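Local coordinates for inosine-uridine preferring nucleoside hydrolase family protein (Bacillus anthracis, PDB 2C40), which belongs to the inosine-uridine preferring nucleoside hydrolase family and holds a calcium ion and alpha-D-ribofuranose together in one pocket, at residues 6-11 with 46-51; 14-19 with 226-231; 82-85 with 89-92; 214-217 with 221-224. One frame throughout, in Å; residues are numbered along the deposited sequence.

Interaction 1: residues 6-11 with 46-51; sequences FNHDGG and SASRKI. With CA (calcium ion), chain C.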
loop_
_atom_site.group_PDB
_atom_site.type_symbol
_atom_site.label_atom_id
_atom_site.label_comp_id
_atom_site.label_asym_id
_atom_site.label_seq_id
_atom_site.Cartn_x
_atom_site.Cartn_y
_atom_site.Cartn_z
ATOM N N PHE A 6 -6.643 2.354 25.169
ATOM C CA PHE A 6 -6.932 2.226 23.737
ATOM C C PHE A 6 -6.713 0.791 23.239
ATOM O O PHE A 6 -5.572 0.305 23.238
ATOM C CB PHE A 6 -6.001 3.189 22.977
ATOM C CG PHE A 6 -6.178 3.219 21.496
ATOM C CD1 PHE A 6 -5.098 3.488 20.688
ATOM C CD2 PHE A 6 -7.409 3.033 20.909
ATOM C CE1 PHE A 6 -5.227 3.530 19.319
ATOM C CE2 PHE A 6 -7.552 3.073 19.529
ATOM C CZ PHE A 6 -6.473 3.320 18.724
ATOM N N ASN A 7 -7.799 0.143 22.803
ATOM C CA ASN A 7 -7.745 -1.182 22.152
ATOM C C ASN A 7 -8.068 -0.999 20.661
ATOM O O ASN A 7 -9.099 -0.442 20.313
ATOM C CB ASN A 7 -8.736 -2.156 22.855
ATOM C CG ASN A 7 -8.619 -3.600 22.365
ATOM O OD1 ASN A 7 -7.836 -4.403 22.907
ATOM N ND2 ASN A 7 -9.403 -3.944 21.342
ATOM N N HIS A 8 -7.172 -1.427 19.767
ATOM C CA HIS A 8 -7.378 -1.212 18.317
ATOM C C HIS A 8 -7.065 -2.457 17.541
ATOM O O HIS A 8 -6.400 -3.340 18.050
ATOM C CB HIS A 8 -6.553 -0.014 17.789
ATOM C CG HIS A 8 -5.056 -0.235 17.691
ATOM N ND1 HIS A 8 -4.450 -0.823 16.599
ATOM C CD2 HIS A 8 -4.046 0.163 18.513
ATOM C CE1 HIS A 8 -3.140 -0.820 16.781
ATOM N NE2 HIS A 8 -2.870 -0.228 17.937
ATOM N N ASP A 9 -7.540 -2.530 16.295
ATOM C CA ASP A 9 -7.200 -3.702 15.467
ATOM C C ASP A 9 -6.361 -3.411 14.230
ATOM O O ASP A 9 -6.497 -4.068 13.241
ATOM C CB ASP A 9 -8.430 -4.531 15.122
ATOM C CG ASP A 9 -9.390 -3.829 14.213
ATOM O OD1 ASP A 9 -10.235 -4.547 13.641
ATOM O OD2 ASP A 9 -9.313 -2.586 14.079
ATOM N N GLY A 10 -5.517 -2.396 14.317
ATOM C CA GLY A 10 -4.371 -2.219 13.428
ATOM C C GLY A 10 -4.634 -1.992 11.956
ATOM O O GLY A 10 -3.731 -2.179 11.169
ATOM N N GLY A 11 -5.859 -1.612 11.572
ATOM C CA GLY A 11 -6.094 -1.010 10.233
ATOM C C GLY A 11 -5.342 0.320 10.157
ATOM O O GLY A 11 -4.772 0.807 11.136
ATOM N N SER A 46 4.267 -4.118 16.020
ATOM C CA SER A 46 5.484 -3.334 15.711
ATOM C C SER A 46 5.121 -1.913 15.369
ATOM O O SER A 46 5.726 -1.001 15.893
ATOM C CB SER A 46 6.290 -3.835 14.518
ATOM O OG SER A 46 6.429 -5.217 14.518
ATOM N N ALA A 47 4.166 -1.728 14.452
ATOM C CA ALA A 47 3.782 -0.376 14.012
ATOM C C ALA A 47 3.352 0.530 15.173
ATOM O O ALA A 47 3.779 1.709 15.238
ATOM C CB ALA A 47 2.677 -0.436 12.909
ATOM N N SER A 48 2.541 -0.019 16.081
ATOM C CA SER A 48 2.137 0.701 17.341
ATOM C C SER A 48 3.331 1.096 18.205
ATOM O O SER A 48 3.422 2.231 18.663
ATOM C CB SER A 48 1.216 -0.159 18.218
ATOM O OG SER A 48 0.118 -0.604 17.466
ATOM N N ARG A 49 4.250 0.158 18.412
ATOM C CA ARG A 49 5.445 0.450 19.188
ATOM C C ARG A 49 6.328 1.519 18.572
ATOM O O ARG A 49 6.825 2.383 19.280
ATOM C CB ARG A 49 6.232 -0.833 19.456
ATOM C CG ARG A 49 5.464 -1.795 20.413
ATOM C CD ARG A 49 5.972 -3.215 20.286
ATOM N NE ARG A 49 7.333 -3.311 20.775
ATOM C CZ ARG A 49 8.218 -4.258 20.452
ATOM N NH1 ARG A 49 7.928 -5.194 19.564
ATOM N NH2 ARG A 49 9.425 -4.252 21.029
ATOM N N LYS A 50 6.519 1.449 17.259
ATOM C CA LYS A 50 7.329 2.443 16.519
ATOM C C LYS A 50 6.635 3.824 16.482
ATOM O O LYS A 50 7.277 4.872 16.440
ATOM C CB LYS A 50 7.587 1.973 15.079
ATOM C CG LYS A 50 8.320 0.627 14.943
ATOM C CD LYS A 50 8.625 0.302 13.508
ATOM C CE LYS A 50 9.056 -1.132 13.371
ATOM N NZ LYS A 50 9.260 -1.474 11.950
ATOM N N ILE A 51 5.316 3.819 16.490
ATOM C CA ILE A 51 4.567 5.085 16.484
ATOM C C ILE A 51 4.734 5.775 17.835
ATOM O O ILE A 51 4.934 6.984 17.897
ATOM C CB ILE A 51 3.090 4.877 16.119
ATOM C CG1 ILE A 51 2.990 4.528 14.646
ATOM C CG2 ILE A 51 2.275 6.153 16.395
ATOM C CD1 ILE A 51 1.622 3.973 14.177
HETATM CA CA CA C . -10.384 -0.657 13.290
HETATM O O HOH W 1 -11.760 -2.638 12.756
#

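Interaction 2: residues 14-19 with 226-231; sequences DLVSLF and QCYAIV. With CA (calcium ion), chain C.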
loop_
_atom_site.group_PDB
_atom_site.type_symbol
_atom_site.label_atom_id
_atom_site.label_comp_id
_atom_site.label_asym_id
_atom_site.label_seq_id
_atom_site.Cartn_x
_atom_site.Cartn_y
_atom_site.Cartn_z
ATOM N N ASP A 14 -6.797 2.877 12.646
ATOM C CA ASP A 14 -6.413 2.541 14.020
ATOM C C ASP A 14 -5.042 3.101 14.340
ATOM O O ASP A 14 -4.803 3.644 15.403
ATOM C CB ASP A 14 -6.345 1.015 14.218
ATOM C CG ASP A 14 -7.704 0.341 14.108
ATOM O OD1 ASP A 14 -8.452 0.301 15.116
ATOM O OD2 ASP A 14 -8.050 -0.144 13.007
ATOM N N LEU A 15 -4.123 2.909 13.418
ATOM C CA LEU A 15 -2.743 3.324 13.617
ATOM C C LEU A 15 -2.595 4.841 13.511
ATOM O O LEU A 15 -1.788 5.470 14.231
ATOM C CB LEU A 15 -1.836 2.649 12.592
ATOM C CG LEU A 15 -1.047 1.362 12.821
ATOM C CD1 LEU A 15 -1.350 0.471 14.052
ATOM C CD2 LEU A 15 -1.016 0.533 11.501
ATOM N N VAL A 16 -3.342 5.424 12.604
ATOM C CA VAL A 16 -3.412 6.876 12.524
ATOM C C VAL A 16 -4.013 7.463 13.814
ATOM O O VAL A 16 -3.624 8.548 14.265
ATOM C CB VAL A 16 -4.187 7.316 11.277
ATOM C CG1 VAL A 16 -4.578 8.756 11.401
ATOM C CG2 VAL A 16 -3.334 7.054 10.017
ATOM N N SER A 17 -4.966 6.733 14.398
ATOM C CA SER A 17 -5.648 7.174 15.607
ATOM C C SER A 17 -4.652 7.173 16.752
ATOM O O SER A 17 -4.599 8.116 17.511
ATOM C CB SER A 17 -6.820 6.237 15.963
ATOM O OG SER A 17 -7.958 6.369 15.119
ATOM N N LEU A 18 -3.857 6.107 16.876
ATOM C CA LEU A 18 -2.804 6.068 17.864
ATOM C C LEU A 18 -1.888 7.280 17.761
ATOM O O LEU A 18 -1.641 7.987 18.746
ATOM C CB LEU A 18 -1.989 4.787 17.718
ATOM C CG LEU A 18 -0.813 4.643 18.675
ATOM C CD1 LEU A 18 -1.282 4.548 20.092
ATOM C CD2 LEU A 18 0.012 3.429 18.299
ATOM N N PHE A 19 -1.403 7.544 16.553
ATOM C CA PHE A 19 -0.531 8.695 16.322
ATOM C C PHE A 19 -1.197 10.005 16.741
ATOM O O PHE A 19 -0.564 10.831 17.390
ATOM C CB PHE A 19 -0.021 8.714 14.880
ATOM C CG PHE A 19 0.445 10.031 14.431
ATOM C CD1 PHE A 19 1.664 10.520 14.843
ATOM C CD2 PHE A 19 -0.344 10.816 13.565
ATOM C CE1 PHE A 19 2.114 11.772 14.391
ATOM C CE2 PHE A 19 0.095 12.043 13.130
ATOM C CZ PHE A 19 1.324 12.531 13.554
ATOM N N GLN A 226 1.133 9.268 3.961
ATOM C CA GLN A 226 1.674 7.936 3.641
ATOM C C GLN A 226 0.698 6.861 4.084
ATOM O O GLN A 226 0.350 5.964 3.311
ATOM C CB GLN A 226 3.027 7.744 4.301
ATOM C CG GLN A 226 4.075 8.578 3.565
ATOM C CD GLN A 226 5.412 8.609 4.250
ATOM O OE1 GLN A 226 5.997 7.582 4.511
ATOM N NE2 GLN A 226 5.924 9.803 4.489
ATOM N N CYS A 227 0.208 6.983 5.313
ATOM C CA CYS A 227 -0.788 6.069 5.804
ATOM C C CYS A 227 -2.011 5.963 4.851
ATOM O O CYS A 227 -2.390 4.862 4.483
ATOM C CB CYS A 227 -1.183 6.449 7.198
ATOM S SG CYS A 227 0.111 5.995 8.399
ATOM N N TYR A 228 -2.555 7.093 4.378
ATOM C CA TYR A 228 -3.757 7.055 3.534
ATOM C C TYR A 228 -3.544 6.713 2.052
ATOM O O TYR A 228 -4.496 6.414 1.356
ATOM C CB TYR A 228 -4.559 8.341 3.742
ATOM C CG TYR A 228 -5.279 8.280 5.080
ATOM C CD1 TYR A 228 -4.984 9.172 6.111
ATOM C CD2 TYR A 228 -6.204 7.251 5.331
ATOM C CE1 TYR A 228 -5.629 9.083 7.313
ATOM C CE2 TYR A 228 -6.811 7.127 6.508
ATOM C CZ TYR A 228 -6.528 8.040 7.530
ATOM O OH TYR A 228 -7.190 7.912 8.730
ATOM N N ALA A 229 -2.294 6.708 1.600
ATOM C CA ALA A 229 -1.905 6.271 0.272
ATOM C C ALA A 229 -2.195 4.786 0.071
ATOM O O ALA A 229 -2.442 4.304 -1.029
ATOM C CB ALA A 229 -0.417 6.513 0.109
ATOM N N ILE A 230 -2.066 4.067 1.165
ATOM C CA ILE A 230 -2.356 2.621 1.309
ATOM C C ILE A 230 -3.846 2.272 1.071
ATOM O O ILE A 230 -4.218 1.153 0.800
ATOM C CB ILE A 230 -1.893 2.224 2.763
ATOM C CG1 ILE A 230 -0.335 2.192 2.795
ATOM C CG2 ILE A 230 -2.542 0.977 3.235
ATOM C CD1 ILE A 230 0.392 1.975 4.209
ATOM N N VAL A 231 -4.696 3.261 1.174
ATOM C CA VAL A 231 -6.103 3.085 1.008
ATOM C C VAL A 231 -6.599 4.261 0.104
ATOM O O VAL A 231 -7.439 5.064 0.498
ATOM C CB VAL A 231 -6.673 2.986 2.450
ATOM C CG1 VAL A 231 -7.070 4.319 3.042
ATOM C CG2 VAL A 231 -7.756 1.939 2.543
HETATM CA CA CA C . -10.384 -0.657 13.290
HETATM O O HOH W 1 -11.760 -2.638 12.756
#

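Interaction 3: residues 82-85 with 89-92; sequences FYVD and ILNE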
loop_
_atom_site.group_PDB
_atom_site.type_symbol
_atom_site.label_atom_id
_atom_site.label_comp_id
_atom_site.label_asym_id
_atom_site.label_seq_id
_atom_site.Cartn_x
_atom_site.Cartn_y
_atom_site.Cartn_z
ATOM N N PHE A 82 1.256 -4.291 7.628
ATOM C CA PHE A 82 2.564 -4.620 7.054
ATOM C C PHE A 82 3.169 -3.420 6.382
ATOM O O PHE A 82 4.340 -3.126 6.543
ATOM C CB PHE A 82 2.496 -5.795 6.077
ATOM C CG PHE A 82 2.284 -7.136 6.752
ATOM C CD1 PHE A 82 1.034 -7.754 6.754
ATOM C CD2 PHE A 82 3.338 -7.758 7.431
ATOM C CE1 PHE A 82 0.836 -8.979 7.381
ATOM C CE2 PHE A 82 3.160 -9.000 8.060
ATOM C CZ PHE A 82 1.907 -9.609 8.038
ATOM N N TYR A 83 2.329 -2.662 5.695
ATOM C CA TYR A 83 2.760 -1.521 4.950
ATOM C C TYR A 83 3.083 -0.387 5.859
ATOM O O TYR A 83 4.141 0.204 5.706
ATOM C CB TYR A 83 1.733 -1.136 3.869
ATOM C CG TYR A 83 1.168 -2.352 3.129
ATOM C CD1 TYR A 83 -0.188 -2.423 2.782
ATOM C CD2 TYR A 83 1.967 -3.464 2.856
ATOM C CE1 TYR A 83 -0.703 -3.546 2.129
ATOM C CE2 TYR A 83 1.456 -4.605 2.216
ATOM C CZ TYR A 83 0.129 -4.632 1.861
ATOM O OH TYR A 83 -0.367 -5.731 1.213
ATOM N N VAL A 84 2.224 -0.085 6.828
ATOM C CA VAL A 84 2.513 1.016 7.735
ATOM C C VAL A 84 3.814 0.750 8.521
ATOM O O VAL A 84 4.656 1.644 8.623
ATOM C CB VAL A 84 1.348 1.315 8.700
ATOM C CG1 VAL A 84 1.746 2.402 9.686
ATOM C CG2 VAL A 84 0.113 1.727 7.904
ATOM N N ASP A 85 3.985 -0.484 8.994
ATOM C CA ASP A 85 5.202 -0.943 9.736
ATOM C C ASP A 85 6.486 -0.823 8.935
ATOM O O ASP A 85 7.598 -0.611 9.491
ATOM C CB ASP A 85 5.010 -2.416 10.106
ATOM C CG ASP A 85 6.085 -2.936 10.996
ATOM O OD1 ASP A 85 6.465 -2.181 11.924
ATOM O OD2 ASP A 85 6.547 -4.071 10.743
ATOM N N ILE A 89 9.745 6.514 7.824
ATOM C CA ILE A 89 9.539 7.374 8.983
ATOM C C ILE A 89 9.564 6.565 10.297
ATOM O O ILE A 89 10.105 7.018 11.278
ATOM C CB ILE A 89 8.246 8.275 8.835
ATOM C CG1 ILE A 89 7.750 8.798 10.161
ATOM C CG2 ILE A 89 7.050 7.517 8.326
ATOM C CD1 ILE A 89 8.629 9.778 10.755
ATOM N N LEU A 90 8.999 5.359 10.267
ATOM C CA LEU A 90 8.867 4.492 11.449
ATOM C C LEU A 90 10.059 3.582 11.733
ATOM O O LEU A 90 10.119 2.973 12.794
ATOM C CB LEU A 90 7.621 3.600 11.282
ATOM C CG LEU A 90 6.296 4.340 11.363
ATOM C CD1 LEU A 90 5.133 3.313 11.421
ATOM C CD2 LEU A 90 6.265 5.277 12.568
ATOM N N ASN A 91 10.962 3.467 10.757
ATOM C CA ASN A 91 12.130 2.593 10.817
ATOM C C ASN A 91 13.452 3.359 10.858
ATOM O O ASN A 91 14.521 2.755 10.941
ATOM C CB ASN A 91 12.147 1.664 9.600
ATOM C CG ASN A 91 11.012 0.686 9.622
ATOM O OD1 ASN A 91 11.008 -0.257 10.394
ATOM N ND2 ASN A 91 10.024 0.916 8.788
ATOM N N GLU A 92 13.366 4.684 10.796
ATOM C CA GLU A 92 14.530 5.530 10.756
ATOM C C GLU A 92 15.466 5.359 11.983
ATOM O O GLU A 92 16.681 5.463 11.825
ATOM C CB GLU A 92 14.115 7.011 10.584
ATOM C CG GLU A 92 15.313 7.872 10.149
ATOM C CD GLU A 92 15.012 9.331 9.922
ATOM O OE1 GLU A 92 13.872 9.770 10.143
ATOM O OE2 GLU A 92 15.953 10.056 9.523
#

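Interaction 4: residues 214-217 with 221-224; sequences KERK and IDFL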
loop_
_atom_site.group_PDB
_atom_site.type_symbol
_atom_site.label_atom_id
_atom_site.label_comp_id
_atom_site.label_asym_id
_atom_site.label_seq_id
_atom_site.Cartn_x
_atom_site.Cartn_y
_atom_site.Cartn_z
ATOM N N LYS A 214 0.237 18.948 0.170
ATOM C CA LYS A 214 0.815 20.298 0.085
ATOM C C LYS A 214 1.592 20.672 1.350
ATOM O O LYS A 214 2.540 21.440 1.292
ATOM C CB LYS A 214 -0.274 21.363 -0.221
ATOM N N GLU A 215 1.201 20.118 2.496
ATOM C CA GLU A 215 1.869 20.434 3.769
ATOM C C GLU A 215 2.690 19.295 4.325
ATOM O O GLU A 215 2.883 19.165 5.535
ATOM C CB GLU A 215 0.843 20.927 4.805
ATOM C CG GLU A 215 0.143 22.179 4.318
ATOM C CD GLU A 215 -0.532 22.918 5.416
ATOM O OE1 GLU A 215 -1.198 22.250 6.221
ATOM O OE2 GLU A 215 -0.410 24.167 5.452
ATOM N N ARG A 216 3.185 18.484 3.409
ATOM C CA ARG A 216 4.107 17.390 3.674
ATOM C C ARG A 216 5.330 17.827 4.504
ATOM O O ARG A 216 5.995 16.985 5.114
ATOM C CB ARG A 216 4.594 16.812 2.307
ATOM C CG ARG A 216 5.320 15.510 2.455
ATOM C CD ARG A 216 5.725 14.916 1.142
ATOM N NE ARG A 216 6.890 15.568 0.642
ATOM C CZ ARG A 216 8.130 15.300 1.028
ATOM N NH1 ARG A 216 8.391 14.350 1.914
ATOM N NH2 ARG A 216 9.121 15.979 0.485
ATOM N N LYS A 217 5.659 19.122 4.434
ATOM C CA LYS A 217 6.752 19.733 5.212
ATOM C C LYS A 217 6.628 19.426 6.705
ATOM O O LYS A 217 7.630 19.317 7.405
ATOM C CB LYS A 217 6.811 21.267 4.982
ATOM C CG LYS A 217 5.485 22.039 5.298
ATOM C CD LYS A 217 5.695 23.549 5.563
ATOM C CE LYS A 217 4.648 24.449 4.823
ATOM N NZ LYS A 217 3.206 24.363 5.302
ATOM N N ILE A 221 2.029 15.379 9.069
ATOM C CA ILE A 221 1.140 15.469 7.913
ATOM C C ILE A 221 1.644 14.484 6.811
ATOM O O ILE A 221 0.856 13.720 6.265
ATOM C CB ILE A 221 1.040 16.937 7.370
ATOM C CG1 ILE A 221 0.419 17.894 8.397
ATOM C CG2 ILE A 221 0.270 17.012 6.076
ATOM C CD1 ILE A 221 -1.049 17.672 8.690
ATOM N N ASP A 222 2.948 14.503 6.526
ATOM C CA ASP A 222 3.574 13.581 5.578
ATOM C C ASP A 222 3.273 12.141 6.035
ATOM O O ASP A 222 2.857 11.310 5.229
ATOM C CB ASP A 222 5.065 13.854 5.536
ATOM C CG ASP A 222 5.813 13.061 4.474
ATOM O OD1 ASP A 222 5.221 12.604 3.456
ATOM O OD2 ASP A 222 7.042 12.932 4.659
ATOM N N PHE A 223 3.395 11.875 7.337
ATOM C CA PHE A 223 3.068 10.536 7.876
ATOM C C PHE A 223 1.596 10.139 7.671
ATOM O O PHE A 223 1.317 9.014 7.212
ATOM C CB PHE A 223 3.404 10.423 9.357
ATOM C CG PHE A 223 3.028 9.079 9.973
ATOM C CD1 PHE A 223 1.989 8.974 10.884
ATOM C CD2 PHE A 223 3.726 7.917 9.638
ATOM C CE1 PHE A 223 1.650 7.754 11.454
ATOM C CE2 PHE A 223 3.383 6.679 10.207
ATOM C CZ PHE A 223 2.358 6.605 11.101
ATOM N N LEU A 224 0.668 11.054 8.004
ATOM C CA LEU A 224 -0.755 10.867 7.707
ATOM C C LEU A 224 -0.986 10.547 6.244
ATOM O O LEU A 224 -1.725 9.632 5.936
ATOM C CB LEU A 224 -1.583 12.133 7.997
ATOM C CG LEU A 224 -2.250 12.370 9.310
ATOM C CD1 LEU A 224 -2.820 13.829 9.300
ATOM C CD2 LEU A 224 -3.372 11.309 9.532
#

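Interaction 1: residues 6-11 with 46-51
His8 meets Ser48 through a single hydrogen bond, NE2 donating to OG over 3.0 Å. The hydroxyl oxygen lies 1° from the imidazole plane, so it is approached at the ring edge rather than over a face. At the other ring nitrogen, the backbone N of Gly10 donates to ND1 of His8 at 3.0 Å, again close to the ring plane, although with a bent N-H...acceptor angle of 135°. Two in-plane partners thus fix the rotation of the ring and agree with NE2 as donor and ND1 as acceptor. Ser48 OG has a second bond, to the carbonyl of Ala44 one turn back in helix 41-55, so the hydroxyl bridges the ring and the helix backbone. Val32 and Val34 of strand 27-34 and Leu15 pack against the His8 side chain. The next residue, Asp9, faces the calcium ion, which its OD2 binds at 2.3 Å; a water oxygen lies 2.5 Å from the calcium ion. Asp14, Thr125 and Asp247 complete the protein ligands, and Asp38 N reaches Asp9 OD1. The outcome is a buried polar link that ties the end of strand 2-8, next to the metal ligand Asp9, to helix 41-55.

Interaction 2: residues 14-19 with 226-231
Val16 brings both methyls to Cys227 and Tyr228 by its first torsion, which sets CG1 opposite the backbone N (chi1 164°) and CG2 opposite the carbonyl carbon. Tyr228 has its ring carbon CG opposite its own carbonyl carbon (chi1 -75°), which swings the ring from the flank of its helix toward Val16. The backbones are closest at this point, with the CA atoms of Val16 and Cys227 7.3 Å apart. Val16 CG2 is shared by both partners: it rests 3.6 Å from Cys227 CB, has SG of that residue a little farther off, and lies 4.1 Å from CE1 of Tyr228. Its approach to the ring is slanted, neither over the face nor at the edge. The other methyl, Val16 CG1, stands 3.8 Å from Tyr228 OH, a buried hydroxyl for which the model offers no hydrogen-bonding partner. Val231 CG1 borders the same ring at its edge, and Val248 of helix 246-255 touches both Val16 and Tyr228. Two residues before Val16, Asp14 grips the calcium ion with both carboxylate oxygens, OD2 at 2.4 Å and OD1 at 2.8 Å, in an asymmetric bidentate mode; Asp247, the neighbour of Val248, is another ligand of the ion. Just before Cys227, Gln226 packs on Gln226 of the second subunit. What holds the calcium-bearing helix 12-21 to helix 219-229 here is almost wholly apolar van der Waals contact, at the cost of one buried hydroxyl.

Interaction 3: residues 82-85 with 89-92
Asp85 and Asn91 are joined across the short connection between helix 80-85 and the weakly bonded helix 88-91. The backbones come nearest at Asp85 and Leu90, whose CA atoms are 6.8 Å apart. The Asp85 carbonyl lies at the end of its helix, and the Asn91 side chain serves it: ND2 donates to Asp85 O at 3.0 Å with an N-H...O angle of 156°. The donor stands tilted 24° from the carbonyl plane, whereas the oxygen lies near the plane of the Asn91 amide, as a fairly straight use of one N-H requires. The same ND2 also makes a weak bond to Leu87 O in the connecting turn. One residue earlier on each side the contact becomes apolar. Leu90 directs CD1 at the helix end, 3.3 Å from Val84 O and 3.9 Å from Val84 CG1, the two side chains meeting at a slant. Phe223 and Ile51 cover Leu90 from helices 219-229 and 41-55, and Leu15 of helix 12-21 touches Val84. The other polar ends of Asp85 and Asn91 share one lysine: Lys50 NZ forms a salt bridge with Asp85 OD1 and a hydrogen bond with Asn91 OD1. On the outer side Asn91 packs on Ala213 of the second subunit. Held at both poles, the Asn91 amide donates to the helix end and accepts from Lys50, whose positive charge would probably polarise it and strengthen its N-H donors.

Interaction 4: residues 214-217 with 221-224
Arg216 runs beside Asp222, and the two side chains point the same way. From CB, the chain leaves opposite its backbone N (chi1 -168°), which lays CG against the aspartate: Arg216 CG is 3.1 Å from Asp222 OD1. The next carbon, Arg216 CD, keeps to the same oxygen at 3.3 Å. A bend at the third torsion then turns the guanidinium, and Arg216 NH1 reaches Asp222 OD2 at 3.4 Å, a salt bridge whose hydrogen bond is weak (136° at the hydrogen). The two planes stand 79° apart, so the carboxylate meets the guanidinium edge without the paired, coplanar fit of a bidentate bridge. Arg216 NE turns to another partner, Glu92 of the second subunit. Asp222 OD1 is hydrogen-bonded by Gln226 NE2 one turn along the helix. Nearer the backbone, Asp222 CB lies 3.3 Å from Arg216 O, and Ile221 CB sits 3.4 Å from Glu215 O. The contact thereby folds the loop after helix 206-214 onto the first turn of helix 219-229, with Trp212 and helix 296-308 against Ile221, and Pro88 of the second subunit against Asp222.

Interaction 1 joins strand 2-8 of the mixed sheet to helix 41-55, and interaction 2 joins the following helix 12-21 to helix 219-229; their centres are 10 Å apart and both hold ligands of the same calcium ion. Along the chain their segments alternate, whereas interactions 3 and 4 fall between the two segments of interaction 2. Interaction 3, about 12 Å from interaction 1 and 11 Å from interaction 2, centre to centre, touches helices 12-21, 41-55 and 219-229. Interaction 4 shares helix 219-229 with interaction 2, and its Phe223 reaches interactions 1, 2 and 3. Interactions 2, 3 and 4 also touch the second subunit, so the same group of helices lies between the calcium site and the second subunit.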